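Local coordinates for protein endo-b-1,4-glucanase (Nasutitermes takasagoensis, PDB 1KS8) that probably hydrolyses internal beta-1,4-glucosidic linkages in cellulose, as a family 9 glycoside hydrolase with an (alpha/alpha)6 fold, at residues 388-393 against 411-416. Numbering follows the deposited sequence.
Sequences SGALVG and NEVATD
A390 turns its methyl toward 411-416, and its CB lies 3.9 Å from V413 CG1. One residue on, L391 turns its side chain elsewhere, onto F421 of helix 415-430, and meets 411-416 through its carbonyl: a water lies 2.8 Å from L391 O, to which it probably donates, and accepts from A414 N at 2.9 Å, bridging the two backbones where they make no direct bond. The CA atoms of V392 and V413 are the nearest such pair across the segments, 4.9 Å apart. The two isopropyl groups lie askew to each other and touch through single methyls, V392 CG1 to V413 CG1 at 3.8 Å. In both valines CG1 stands anti to the carbonyl carbon (chi1 -60° and -67°), and V413 CG1 thereby reaches both A390 and V392.

From here on the backbone does the work. E412 O receives a CA-H...O contact from V392 CA at 3.2 Å and a weak, strongly bent hydrogen bond from G393 N at 3.0 Å (121°), so two neighbouring donors converge on one oxygen. This places the contact beside the predicted active site of the (alpha/alpha)6 domain: E412 belongs to it, its carboxyl end leading away from 388-393 toward a sulfate ion probably from the crystallisation liquor, and N411 ND2 bonds OD1 of D403, the other predicted catalytic residue, and R357 O, while N411 OD1 bonds Y401 OH.

The buried contact joins the loop after helix 374-377 to the turn leading into helix 415-430. N418 of that helix bonds G389 O and L391 N, while F15 of helix 5-18 packs on A390 and helix 62-78 meets T415 and D416.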
loop_
_atom_site.group_PDB
_atom_site.type_symbol
_atom_site.label_atom_id
_atom_site.label_comp_id
_atom_site.label_asym_id
_atom_site.label_seq_id
_atom_site.Cartn_x
_atom_site.Cartn_y
_atom_site.Cartn_z
ATOM N N SER A 388 -5.279 -6.508 -14.817
ATOM C CA SER A 388 -6.201 -5.395 -14.656
ATOM C C SER A 388 -6.002 -4.581 -13.386
ATOM O O SER A 388 -5.955 -5.133 -12.284
ATOM C CB SER A 388 -7.641 -5.911 -14.704
ATOM O OG SER A 388 -7.863 -6.667 -15.886
ATOM N N GLY A 389 -5.877 -3.266 -13.563
ATOM C CA GLY A 389 -5.741 -2.355 -12.439
ATOM C C GLY A 389 -4.366 -2.003 -11.910
ATOM O O GLY A 389 -4.236 -1.041 -11.152
ATOM N N ALA A 390 -3.341 -2.753 -12.295
ATOM C CA ALA A 390 -1.993 -2.492 -11.796
ATOM C C ALA A 390 -1.343 -1.222 -12.330
ATOM O O ALA A 390 -1.239 -1.028 -13.544
ATOM C CB ALA A 390 -1.092 -3.692 -12.093
ATOM N N LEU A 391 -0.895 -0.366 -11.413
ATOM C CA LEU A 391 -0.209 0.873 -11.773
ATOM C C LEU A 391 1.286 0.550 -11.864
ATOM O O LEU A 391 1.888 0.107 -10.881
ATOM C CB LEU A 391 -0.444 1.940 -10.696
ATOM C CG LEU A 391 0.216 3.305 -10.922
ATOM C CD1 LEU A 391 -0.428 3.998 -12.116
ATOM C CD2 LEU A 391 0.061 4.162 -9.673
ATOM N N VAL A 392 1.886 0.751 -13.035
ATOM C CA VAL A 392 3.308 0.457 -13.195
ATOM C C VAL A 392 4.194 1.605 -12.715
ATOM O O VAL A 392 3.700 2.674 -12.355
ATOM C CB VAL A 392 3.669 0.139 -14.678
ATOM C CG1 VAL A 392 2.883 -1.071 -15.161
ATOM C CG2 VAL A 392 3.408 1.345 -15.564
ATOM N N GLY A 393 5.504 1.368 -12.703
ATOM C CA GLY A 393 6.439 2.399 -12.288
ATOM C C GLY A 393 6.195 3.652 -13.106
ATOM O O GLY A 393 6.094 4.754 -12.563
ATOM N N ASN A 411 8.420 -0.991 -15.378
ATOM C CA ASN A 411 7.326 -1.957 -15.402
ATOM C C ASN A 411 7.067 -2.709 -14.107
ATOM O O ASN A 411 6.364 -3.716 -14.093
ATOM C CB ASN A 411 7.512 -2.940 -16.560
ATOM C CG ASN A 411 6.842 -2.457 -17.828
ATOM O OD1 ASN A 411 6.721 -1.253 -18.049
ATOM N ND2 ASN A 411 6.410 -3.386 -18.672
ATOM N N GLU A 412 7.630 -2.215 -13.014
ATOM C CA GLU A 412 7.385 -2.832 -11.719
ATOM C C GLU A 412 5.944 -2.513 -11.334
ATOM O O GLU A 412 5.407 -1.465 -11.706
ATOM C CB GLU A 412 8.329 -2.241 -10.665
ATOM C CG GLU A 412 8.025 -2.626 -9.214
ATOM C CD GLU A 412 8.285 -4.091 -8.915
ATOM O OE1 GLU A 412 8.215 -4.476 -7.726
ATOM O OE2 GLU A 412 8.557 -4.860 -9.861
ATOM N N VAL A 413 5.317 -3.437 -10.617
ATOM C CA VAL A 413 3.967 -3.252 -10.104
ATOM C C VAL A 413 4.100 -3.735 -8.667
ATOM O O VAL A 413 4.923 -4.607 -8.384
ATOM C CB VAL A 413 2.910 -4.098 -10.868
ATOM C CG1 VAL A 413 2.787 -3.592 -12.299
ATOM C CG2 VAL A 413 3.293 -5.574 -10.862
ATOM N N ALA A 414 3.323 -3.168 -7.754
ATOM C CA ALA A 414 3.426 -3.572 -6.358
ATOM C C ALA A 414 2.209 -3.165 -5.553
ATOM O O ALA A 414 1.506 -2.218 -5.906
ATOM C CB ALA A 414 4.682 -2.960 -5.737
ATOM N N THR A 415 1.964 -3.877 -4.461
ATOM C CA THR A 415 0.829 -3.549 -3.617
ATOM C C THR A 415 0.913 -2.105 -3.122
ATOM O O THR A 415 -0.100 -1.403 -3.099
ATOM C CB THR A 415 0.725 -4.497 -2.408
ATOM O OG1 THR A 415 1.982 -4.549 -1.725
ATOM C CG2 THR A 415 0.342 -5.895 -2.866
ATOM N N ASP A 416 2.101 -1.638 -2.740
ATOM C CA ASP A 416 2.171 -0.262 -2.261
ATOM C C ASP A 416 2.016 0.772 -3.369
ATOM O O ASP A 416 1.695 1.923 -3.097
ATOM C CB ASP A 416 3.439 0.007 -1.417
ATOM C CG ASP A 416 4.742 -0.142 -2.190
ATOM O OD1 ASP A 416 4.733 -0.246 -3.429
ATOM O OD2 ASP A 416 5.800 -0.140 -1.521
HETATM O O HOH W 1 1.134 -1.807 -9.056
#